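Local coordinates for protein beta-galactosidase (PDB 6Y2K) that probably hydrolyses terminal beta-galactose residues from beta-galactosides as a cold-active, hexameric glycoside hydrolase of family GH42, at residues A[70-75]-A[135-140]; A[116-121]-A[223-228]; A[407-412]-A[452-457]; A[411-416]-A[466-471]. All coordinates share one frame; numbering follows the deposited sequence.

The four contacts fall into two pairs, one in each of two domains. Contact 1 joins the third and fourth strands of the TIM barrel, and contact 2 packs two helices that lie outside those strands; their centres are about 10 Å apart, they meet through Thr72 and Gln226, and their segments alternate along the chain. Contacts 3 and 4 come later, in the trimerisation domain, with centres about 8 Å apart. They share Lys411 and Val412, at the entry to strand 412-415, which lies between 453-456 and 467-470. Contacts 1 and 4, with centres about 33 Å apart, lie on opposite sides of the chain's centre. Each domain has its own sheet, a closed parallel barrel and a mixed sheet whose strands here run parallel.

Contact 1. Residues A[70-75]-A[135-140]; sequences LGTPTA and ASWQTD
Leu70 pairs with Trp137 and Gly71 with Gln138 where parallel strands 67-71 and 134-138 of the TIM barrel lie side by side; segments 70-75 and 136-140 run 10° apart end to end. Leu70 N bonds Ser136 O (2.9 Å, 168°), Gln138 N returns to Leu70 O, and Thr72 N reaches Gln138 O (3.0 Å). Leu70 and Trp137 point the same way: Leu70 CB sits over the six-membered ring, 4.1 Å from its centroid, in a CH-pi contact, and Leu70 CD1 presses on the same ring, 3.3 Å from Trp137 CH2. Past the strands the contact turns polar. Thr72 OG1 accepts Asp140 N (2.8 Å) and also bonds Gln226. With CG opposite the backbone N (chi1 -160°), the Asp140 carboxylate swings to Thr74, whose OG1 donates to the anti side of OD2 at 2.6 Å. Gln138 NE2 ties back to Asp140 O (2.9 Å). Arg104 forms a salt bridge with Asp140 OD1, so both oxygens are engaged, which should fix the rotation of the Asp140 carboxylate. These bonds are consistent with a well-ordered backbone at the barrel's C-terminal rim, just before Asn141, probably part of an Asn-Glu pair as in clan GH-A relatives.

Contact 2. Residues A[116-121]-A[223-228]; sequences ECRRMV and NKLQVD
Val121 lays its CG2 methyl against the amide end of Gln226, 3.7 Å from Gln226 CD, the two side chains crossing at about a right angle. The residues belong to helices 111-128 and 205-233 of the TIM barrel, which lie in the connections that follow its third and fourth strands. Over these short segments the axes approach to 9.9 Å with an angle of 26° between their directions, as for neighbouring helices running roughly the same way round a barrel. No hydrogen bond crosses between the segments, so the contact is held by packing.

The Gln226 chain is extended beyond CG (chi2 -162°), which carries its amide past Val121 toward the barrel strands. There OE1 bonds Thr72 and NE2 bonds Thr74; the buried amide is thus satisfied by the two threonine hydroxyls of the loop that follows strand 67-71, while Val121 packs on its flank. Cys117 CB borders the same group at a looser 4.5 Å from Gln226 NE2.

Nearer the surface, Leu225 takes over. Its CD1 methyl rests on the helix backbone, 3.9 Å from Arg118 CA, and lies 4.1 Å from Arg118 CB. In the conformer described, one of two, the guanidinium pairs with Glu115, a residue of its own helix. On the outer side of helix 205-233 a one-turn salt bridge spans the same segment: Lys224 NZ meets Asp228 OD1 at 2.8 Å, on the syn lone pair of that oxygen.

Contact 3. Residues A[407-412]-A[452-457]; sequences PSAGKV and SVDIVP
Gly410 and Asp454 form the tight centre of this contact, where a loop arrives nearly at right angles (87°) to the start of strand 453-456. Gly410 N donates to Asp454 OD1 (2.9 Å, 162°) from above the carboxylate plane, while Asp454 N gives an almost straight bond of 2.9 Å to Val412 O. One residue is therefore gripped by both its main chain and its side chain. With no side chain of its own, Gly410 lies close on the strand: its CA is 3.4 Å from Ser452 O in a CA-H...O contact and 4.4 Å from Val453 CA. The carboxylate is shared further: Arg303 forms a salt bridge with OD1, and OD2 is hydrogen-bonded by the Tyr465 hydroxyl.

The outer side is looser. Ala409 is exposed, its CB touching Asp454 OD2 at 3.7 Å, and the side chain of Lys411 leaves its backbone pointing away from 452-457. Lys411 N does not reach Ser452 O directly; a water spans the gap, accepting from Lys411 N and donating to Ser452 O, each at 2.8 Å. Such an entry loop, leading into strand 412-415 beside 453-456, is consistent with an alpha/beta domain of the glutaminase I clan, here at the parallel edge of a mixed sheet.

Contact 4. Residues A[411-416]-A[466-471]; sequences KVALMF and ELLVLP
Parallel strands 412-415 and 467-470 are neighbours inside the alpha/beta sheet of the trimerisation domain, whose family belongs to the glutaminase I clan. Their axes pass 4.8 Å apart at 16°, with Val412 opposite Leu467, Ala413 opposite Leu468 and Leu414 opposite Val469. The ladder starts with a shared acceptor: Lys411 O takes Glu466 N through a bent bond (138°) and Leu467 N through a weak one of 3.3 Å. Regular bonds then alternate, Ala413 N to Leu467 O, Val469 N to Ala413 O at 2.8 Å, and Met415 N to Val469 O.

The two faces are packed differently. On one, Met415 and Leu470 lie alongside each other, with Met415 CB 3.6 Å from Leu470 CD2; the methionine chain, extended as far as SD (chi2 172°), carries that sulfur along the same methyl. On the same face Leu468 CD1 approaches Ala413 CB to 3.8 Å. On the other face Leu467 CD2 fits against the two methyls of Val412, and the Pro471 ring crosses Leu414, CG to CG at 3.9 Å. Met442 and Met446 of helix 435-448 cover this side at Val469. That helix lies in the connection from strand 412-415 to its parallel neighbour 453-456, a beta-alpha-beta crossover.

At the exposed end the charges of Lys411 and Glu466 do not touch; one water links them, accepting from Lys411 NZ at 3.0 Å and donating to Glu466 OE2 at 2.8 Å.

Contact 1. Residues A[70-75]-A[135-140]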
# COMPACT_ATOMS: atom_id res chain seq x y z
N LEU A 70 -34.02 -26.41 -36.91
CA LEU A 70 -33.22 -26.46 -38.14
C LEU A 70 -32.65 -25.07 -38.41
O LEU A 70 -33.40 -24.11 -38.51
CB LEU A 70 -34.08 -26.91 -39.33
CG LEU A 70 -33.57 -28.00 -40.27
CD1 LEU A 70 -34.35 -27.95 -41.59
CD2 LEU A 70 -32.07 -27.99 -40.52
N GLY A 71 -31.34 -24.96 -38.54
CA GLY A 71 -30.71 -23.66 -38.84
C GLY A 71 -30.49 -23.43 -40.33
O GLY A 71 -29.95 -24.31 -41.00
N THR A 72 -30.88 -22.26 -40.85
CA THR A 72 -30.51 -21.88 -42.20
C THR A 72 -29.00 -21.59 -42.17
O THR A 72 -28.50 -21.02 -41.20
CB THR A 72 -31.29 -20.67 -42.78
OG1 THR A 72 -30.98 -19.46 -42.07
CG2 THR A 72 -32.78 -20.93 -42.75
N PRO A 73 -28.27 -21.99 -43.23
CA PRO A 73 -26.80 -21.99 -43.20
C PRO A 73 -26.13 -20.70 -43.70
O PRO A 73 -24.96 -20.73 -44.10
CB PRO A 73 -26.48 -23.16 -44.13
CG PRO A 73 -27.52 -23.05 -45.18
CD PRO A 73 -28.77 -22.68 -44.43
N THR A 74 -26.82 -19.57 -43.60
CA THR A 74 -26.40 -18.34 -44.27
C THR A 74 -25.30 -17.54 -43.54
O THR A 74 -24.79 -16.56 -44.09
CB THR A 74 -27.61 -17.42 -44.54
OG1 THR A 74 -28.32 -17.17 -43.32
CG2 THR A 74 -28.56 -18.06 -45.53
N ALA A 75 -24.93 -17.95 -42.33
CA ALA A 75 -23.83 -17.31 -41.59
C ALA A 75 -22.48 -17.59 -42.20
O ALA A 75 -21.56 -16.78 -42.06
CB ALA A 75 -23.83 -17.77 -40.13
N ALA A 135 -39.44 -28.83 -35.58
CA ALA A 135 -40.35 -28.07 -34.73
C ALA A 135 -40.13 -26.56 -34.84
O ALA A 135 -41.03 -25.78 -34.51
CB ALA A 135 -40.18 -28.52 -33.29
N SER A 136 -38.95 -26.16 -35.33
CA SER A 136 -38.51 -24.78 -35.26
C SER A 136 -37.41 -24.51 -36.28
O SER A 136 -36.71 -25.43 -36.69
CB SER A 136 -37.99 -24.51 -33.84
OG SER A 136 -37.33 -23.26 -33.74
N TRP A 137 -37.26 -23.24 -36.67
CA TRP A 137 -36.13 -22.82 -37.51
C TRP A 137 -35.36 -21.69 -36.84
O TRP A 137 -35.97 -20.74 -36.35
CB TRP A 137 -36.61 -22.30 -38.87
CG TRP A 137 -37.22 -23.32 -39.78
CD1 TRP A 137 -38.50 -23.79 -39.75
CD2 TRP A 137 -36.59 -23.96 -40.89
NE1 TRP A 137 -38.70 -24.69 -40.76
CE2 TRP A 137 -37.55 -24.81 -41.48
CE3 TRP A 137 -35.31 -23.89 -41.46
CZ2 TRP A 137 -37.27 -25.59 -42.61
CZ3 TRP A 137 -35.03 -24.66 -42.58
CH2 TRP A 137 -36.00 -25.51 -43.14
N GLN A 138 -34.03 -21.79 -36.84
CA GLN A 138 -33.15 -20.67 -36.50
C GLN A 138 -32.68 -20.02 -37.79
O GLN A 138 -32.08 -20.69 -38.64
CB GLN A 138 -31.92 -21.15 -35.71
CG GLN A 138 -30.92 -20.03 -35.38
CD GLN A 138 -29.69 -20.53 -34.66
OE1 GLN A 138 -29.75 -20.87 -33.49
NE2 GLN A 138 -28.55 -20.56 -35.36
N THR A 139 -32.93 -18.72 -37.94
CA THR A 139 -32.40 -17.97 -39.09
C THR A 139 -30.92 -17.65 -38.87
O THR A 139 -30.57 -17.08 -37.85
CB THR A 139 -33.16 -16.66 -39.32
OG1 THR A 139 -33.22 -15.92 -38.09
CG2 THR A 139 -34.57 -16.95 -39.82
N ASP A 140 -30.06 -18.05 -39.80
CA ASP A 140 -28.66 -17.64 -39.79
C ASP A 140 -28.01 -18.12 -38.45
O ASP A 140 -28.32 -19.23 -37.98
CB ASP A 140 -28.60 -16.11 -40.03
CG ASP A 140 -27.24 -15.60 -40.53
OD1 ASP A 140 -26.39 -15.27 -39.65
OD2 ASP A 140 -27.06 -15.44 -41.76

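Contact 2. Residues A[116-121]-A[223-228]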
# COMPACT_ATOMS: atom_id res chain seq x y z
N GLU A 116 -28.91 -14.94 -53.13
CA GLU A 116 -28.38 -16.29 -52.85
C GLU A 116 -29.03 -16.90 -51.60
O GLU A 116 -29.33 -18.09 -51.59
CB GLU A 116 -26.85 -16.30 -52.69
CG GLU A 116 -26.07 -15.93 -53.95
CD GLU A 116 -25.89 -17.08 -54.94
OE1 GLU A 116 -26.63 -18.08 -54.88
OE2 GLU A 116 -24.98 -16.98 -55.80
N CYS A 117 -29.27 -16.08 -50.57
CA CYS A 117 -29.98 -16.54 -49.37
C CYS A 117 -31.43 -16.93 -49.69
O CYS A 117 -31.92 -17.94 -49.18
CB CYS A 117 -29.94 -15.48 -48.26
SG CYS A 117 -28.30 -15.24 -47.54
N ARG A 118 -32.10 -16.12 -50.52
CA ARG A 118 -33.46 -16.44 -50.97
C ARG A 118 -33.50 -17.83 -51.62
O ARG A 118 -34.39 -18.62 -51.31
CB ARG A 118 -34.00 -15.39 -51.94
CG ARG A 118 -35.52 -15.46 -52.14
CD ARG A 118 -35.98 -14.58 -53.29
NE ARG A 118 -35.47 -13.22 -53.16
CZ ARG A 118 -35.96 -12.32 -52.31
NH1 ARG A 118 -36.97 -12.64 -51.52
NH2 ARG A 118 -35.43 -11.11 -52.26
N ARG A 119 -32.52 -18.11 -52.49
CA ARG A 119 -32.42 -19.41 -53.17
C ARG A 119 -32.25 -20.57 -52.20
O ARG A 119 -33.00 -21.54 -52.26
CB ARG A 119 -31.25 -19.44 -54.17
CG ARG A 119 -31.21 -20.72 -55.02
CD ARG A 119 -29.95 -20.91 -55.85
NE ARG A 119 -28.75 -20.97 -55.03
CZ ARG A 119 -28.09 -22.09 -54.71
NH1 ARG A 119 -28.49 -23.27 -55.16
NH2 ARG A 119 -27.02 -21.99 -53.94
N MET A 120 -31.26 -20.47 -51.31
CA MET A 120 -30.94 -21.57 -50.40
C MET A 120 -32.02 -21.80 -49.34
O MET A 120 -32.36 -22.94 -49.04
CB MET A 120 -29.56 -21.38 -49.74
CG MET A 120 -29.24 -22.39 -48.64
SD MET A 120 -29.27 -24.11 -49.17
CE MET A 120 -27.70 -24.24 -50.02
N VAL A 121 -32.54 -20.71 -48.78
CA VAL A 121 -33.58 -20.84 -47.76
C VAL A 121 -34.87 -21.40 -48.36
O VAL A 121 -35.55 -22.21 -47.72
CB VAL A 121 -33.84 -19.51 -47.01
CG1 VAL A 121 -35.03 -19.64 -46.06
CG2 VAL A 121 -32.59 -19.12 -46.22
N ASN A 223 -33.14 -10.64 -42.29
CA ASN A 223 -33.87 -11.63 -41.52
C ASN A 223 -35.30 -11.81 -42.06
O ASN A 223 -35.79 -12.95 -42.16
CB ASN A 223 -33.91 -11.22 -40.04
CG ASN A 223 -34.61 -12.24 -39.16
OD1 ASN A 223 -34.15 -13.38 -39.03
ND2 ASN A 223 -35.74 -11.84 -38.57
N LYS A 224 -35.95 -10.70 -42.39
CA LYS A 224 -37.34 -10.72 -42.87
C LYS A 224 -37.52 -11.53 -44.17
O LYS A 224 -38.55 -12.19 -44.34
CB LYS A 224 -37.84 -9.29 -43.06
CG LYS A 224 -39.30 -9.13 -43.50
CD LYS A 224 -40.25 -9.95 -42.63
CE LYS A 224 -41.67 -9.38 -42.60
NZ LYS A 224 -42.33 -9.38 -43.94
N LEU A 225 -36.53 -11.51 -45.06
CA LEU A 225 -36.64 -12.30 -46.28
C LEU A 225 -36.69 -13.80 -45.97
O LEU A 225 -37.45 -14.54 -46.60
CB LEU A 225 -35.57 -11.94 -47.32
CG LEU A 225 -34.23 -12.66 -47.45
CD1 LEU A 225 -34.36 -14.06 -48.05
CD2 LEU A 225 -33.30 -11.81 -48.29
N GLN A 226 -35.92 -14.24 -44.97
CA GLN A 226 -35.94 -15.65 -44.55
C GLN A 226 -37.25 -15.99 -43.84
O GLN A 226 -37.85 -17.03 -44.11
CB GLN A 226 -34.73 -15.97 -43.66
CG GLN A 226 -33.38 -15.70 -44.34
CD GLN A 226 -32.18 -16.40 -43.70
OE1 GLN A 226 -32.34 -17.40 -42.99
NE2 GLN A 226 -31.00 -15.88 -43.93
N VAL A 227 -37.70 -15.10 -42.95
CA VAL A 227 -38.97 -15.29 -42.24
C VAL A 227 -40.15 -15.47 -43.22
O VAL A 227 -40.99 -16.35 -43.03
CB VAL A 227 -39.25 -14.11 -41.27
CG1 VAL A 227 -40.70 -14.09 -40.79
CG2 VAL A 227 -38.30 -14.16 -40.08
N ASP A 228 -40.22 -14.62 -44.25
CA ASP A 228 -41.32 -14.70 -45.22
C ASP A 228 -41.37 -16.07 -45.92
O ASP A 228 -42.45 -16.66 -46.06
CB ASP A 228 -41.26 -13.58 -46.26
CG ASP A 228 -41.56 -12.21 -45.67
OD1 ASP A 228 -42.09 -12.09 -44.55
OD2 ASP A 228 -41.27 -11.22 -46.38

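Contact 3. Residues A[407-412]-A[452-457]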
# COMPACT_ATOMS: atom_id res chain seq x y z
N PRO A 407 -46.34 -18.06 -14.69
CA PRO A 407 -46.06 -16.66 -15.01
C PRO A 407 -44.60 -16.29 -14.74
O PRO A 407 -43.95 -16.89 -13.88
CB PRO A 407 -47.02 -15.87 -14.10
CG PRO A 407 -47.52 -16.83 -13.09
CD PRO A 407 -47.38 -18.20 -13.65
N SER A 408 -44.08 -15.36 -15.54
CA SER A 408 -42.68 -14.95 -15.47
C SER A 408 -42.43 -13.46 -15.30
O SER A 408 -41.31 -13.08 -14.98
CB SER A 408 -41.96 -15.45 -16.73
OG SER A 408 -42.00 -16.87 -16.78
N ALA A 409 -43.45 -12.61 -15.48
CA ALA A 409 -43.25 -11.16 -15.48
C ALA A 409 -42.97 -10.63 -14.08
O ALA A 409 -43.57 -11.08 -13.11
CB ALA A 409 -44.46 -10.46 -16.07
N GLY A 410 -42.06 -9.67 -14.00
CA GLY A 410 -41.86 -8.87 -12.79
C GLY A 410 -42.81 -7.68 -12.77
O GLY A 410 -43.41 -7.34 -13.79
N LYS A 411 -42.97 -7.07 -11.60
CA LYS A 411 -43.76 -5.85 -11.44
C LYS A 411 -42.91 -4.58 -11.52
O LYS A 411 -43.44 -3.46 -11.43
CB LYS A 411 -44.52 -5.88 -10.12
CG LYS A 411 -45.38 -7.12 -10.00
CD LYS A 411 -46.46 -6.98 -8.94
CE LYS A 411 -47.32 -8.23 -8.90
NZ LYS A 411 -48.60 -7.94 -8.20
N VAL A 412 -41.59 -4.75 -11.65
CA VAL A 412 -40.66 -3.66 -11.92
C VAL A 412 -40.18 -3.79 -13.36
O VAL A 412 -39.78 -4.87 -13.78
CB VAL A 412 -39.43 -3.72 -10.98
CG1 VAL A 412 -38.44 -2.61 -11.30
CG2 VAL A 412 -39.88 -3.64 -9.52
N SER A 452 -37.87 -9.12 -8.80
CA SER A 452 -38.09 -9.75 -10.11
C SER A 452 -38.42 -8.66 -11.12
O SER A 452 -39.28 -7.80 -10.87
CB SER A 452 -39.22 -10.79 -10.04
OG SER A 452 -38.87 -11.87 -9.17
N VAL A 453 -37.74 -8.70 -12.26
CA VAL A 453 -37.71 -7.57 -13.21
C VAL A 453 -38.10 -7.98 -14.64
O VAL A 453 -37.80 -9.11 -15.07
CB VAL A 453 -36.28 -6.96 -13.22
CG1 VAL A 453 -36.17 -5.80 -14.19
CG2 VAL A 453 -35.91 -6.51 -11.81
N ASP A 454 -38.78 -7.08 -15.34
CA ASP A 454 -38.91 -7.10 -16.80
C ASP A 454 -38.04 -6.00 -17.36
O ASP A 454 -37.95 -4.91 -16.79
CB ASP A 454 -40.35 -6.81 -17.26
CG ASP A 454 -41.24 -8.03 -17.23
OD1 ASP A 454 -40.88 -9.05 -16.60
OD2 ASP A 454 -42.31 -7.96 -17.85
N ILE A 455 -37.39 -6.28 -18.48
CA ILE A 455 -36.73 -5.26 -19.28
C ILE A 455 -37.58 -5.09 -20.53
O ILE A 455 -37.89 -6.08 -21.20
CB ILE A 455 -35.27 -5.62 -19.61
CG1 ILE A 455 -34.46 -5.66 -18.30
CG2 ILE A 455 -34.67 -4.62 -20.60
CD1 ILE A 455 -32.99 -6.04 -18.46
N VAL A 456 -37.95 -3.85 -20.83
CA VAL A 456 -38.96 -3.56 -21.85
C VAL A 456 -38.48 -2.54 -22.88
O VAL A 456 -37.65 -1.68 -22.57
CB VAL A 456 -40.28 -3.07 -21.20
CG1 VAL A 456 -40.79 -4.08 -20.19
CG2 VAL A 456 -40.12 -1.70 -20.55
N PRO A 457 -39.02 -2.62 -24.11
CA PRO A 457 -38.73 -1.60 -25.11
C PRO A 457 -39.52 -0.34 -24.83
O PRO A 457 -40.45 -0.36 -24.01
CB PRO A 457 -39.20 -2.24 -26.41
CG PRO A 457 -40.31 -3.13 -25.99
CD PRO A 457 -39.89 -3.68 -24.66
O HOH W 1 -41.65 -8.01 -9.33

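Contact 4. Residues A[411-416]-A[466-471]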
# COMPACT_ATOMS: atom_id res chain seq x y z
N LYS A 411 -42.97 -7.07 -11.60
CA LYS A 411 -43.76 -5.85 -11.44
C LYS A 411 -42.91 -4.58 -11.52
O LYS A 411 -43.44 -3.46 -11.43
CB LYS A 411 -44.52 -5.88 -10.12
CG LYS A 411 -45.38 -7.12 -10.00
CD LYS A 411 -46.46 -6.98 -8.94
CE LYS A 411 -47.32 -8.23 -8.90
NZ LYS A 411 -48.60 -7.94 -8.20
N VAL A 412 -41.59 -4.75 -11.65
CA VAL A 412 -40.66 -3.66 -11.92
C VAL A 412 -40.18 -3.79 -13.36
O VAL A 412 -39.78 -4.87 -13.78
CB VAL A 412 -39.43 -3.72 -10.98
CG1 VAL A 412 -38.44 -2.61 -11.30
CG2 VAL A 412 -39.88 -3.64 -9.52
N ALA A 413 -40.24 -2.67 -14.09
CA ALA A 413 -39.75 -2.61 -15.47
C ALA A 413 -38.57 -1.65 -15.59
O ALA A 413 -38.57 -0.55 -15.01
CB ALA A 413 -40.87 -2.17 -16.41
N LEU A 414 -37.55 -2.09 -16.33
CA LEU A 414 -36.42 -1.27 -16.73
C LEU A 414 -36.51 -1.10 -18.25
O LEU A 414 -36.49 -2.09 -18.97
CB LEU A 414 -35.11 -1.96 -16.33
CG LEU A 414 -33.79 -1.24 -16.61
CD1 LEU A 414 -32.70 -1.76 -15.69
CD2 LEU A 414 -33.34 -1.35 -18.07
N MET A 415 -36.62 0.13 -18.73
CA MET A 415 -36.77 0.39 -20.17
C MET A 415 -35.40 0.49 -20.85
O MET A 415 -34.62 1.41 -20.57
CB MET A 415 -37.55 1.69 -20.40
CG MET A 415 -37.82 2.03 -21.86
SD MET A 415 -38.95 3.43 -22.05
CE MET A 415 -40.49 2.63 -21.61
N PHE A 416 -35.14 -0.46 -21.76
CA PHE A 416 -33.92 -0.49 -22.57
C PHE A 416 -34.26 -0.16 -24.02
O PHE A 416 -35.12 -0.80 -24.62
CB PHE A 416 -33.29 -1.88 -22.49
CG PHE A 416 -31.92 -1.96 -23.13
CD1 PHE A 416 -31.79 -2.23 -24.48
CD2 PHE A 416 -30.78 -1.73 -22.37
CE1 PHE A 416 -30.53 -2.29 -25.07
CE2 PHE A 416 -29.52 -1.78 -22.96
CZ PHE A 416 -29.40 -2.06 -24.31
N GLU A 466 -45.75 -1.69 -11.55
CA GLU A 466 -45.91 -0.78 -10.42
C GLU A 466 -44.76 0.22 -10.30
O GLU A 466 -44.97 1.34 -9.83
CB GLU A 466 -46.02 -1.58 -9.12
CG GLU A 466 -47.21 -2.53 -9.07
CD GLU A 466 -48.55 -1.82 -9.19
OE1 GLU A 466 -48.66 -0.59 -8.93
OE2 GLU A 466 -49.51 -2.50 -9.56
N LEU A 467 -43.57 -0.19 -10.73
CA LEU A 467 -42.39 0.67 -10.77
C LEU A 467 -41.74 0.59 -12.15
O LEU A 467 -41.52 -0.51 -12.66
CB LEU A 467 -41.39 0.23 -9.70
CG LEU A 467 -40.04 0.94 -9.62
CD1 LEU A 467 -40.20 2.42 -9.31
CD2 LEU A 467 -39.16 0.26 -8.58
N LEU A 468 -41.43 1.74 -12.72
CA LEU A 468 -40.86 1.86 -14.05
C LEU A 468 -39.61 2.74 -13.98
O LEU A 468 -39.69 3.87 -13.52
CB LEU A 468 -41.87 2.51 -15.00
CG LEU A 468 -41.44 2.82 -16.44
CD1 LEU A 468 -40.95 1.58 -17.15
CD2 LEU A 468 -42.58 3.46 -17.22
N VAL A 469 -38.49 2.21 -14.46
CA VAL A 469 -37.22 2.92 -14.46
C VAL A 469 -36.71 3.09 -15.89
O VAL A 469 -36.61 2.10 -16.62
CB VAL A 469 -36.16 2.17 -13.63
CG1 VAL A 469 -34.82 2.92 -13.65
CG2 VAL A 469 -36.65 2.00 -12.19
N LEU A 470 -36.44 4.34 -16.29
CA LEU A 470 -35.82 4.66 -17.58
C LEU A 470 -34.38 5.11 -17.29
O LEU A 470 -34.16 6.27 -16.92
CB LEU A 470 -36.57 5.78 -18.32
CG LEU A 470 -38.10 5.82 -18.50
CD1 LEU A 470 -38.48 6.61 -19.75
CD2 LEU A 470 -38.80 4.48 -18.48
N PRO A 471 -33.40 4.20 -17.41
CA PRO A 471 -32.05 4.58 -16.98
C PRO A 471 -31.48 5.80 -17.68
O PRO A 471 -30.83 6.62 -17.02
CB PRO A 471 -31.21 3.34 -17.30
CG PRO A 471 -32.19 2.22 -17.17
CD PRO A 471 -33.46 2.76 -17.75
O HOH W 2 -49.63 -5.18 -8.88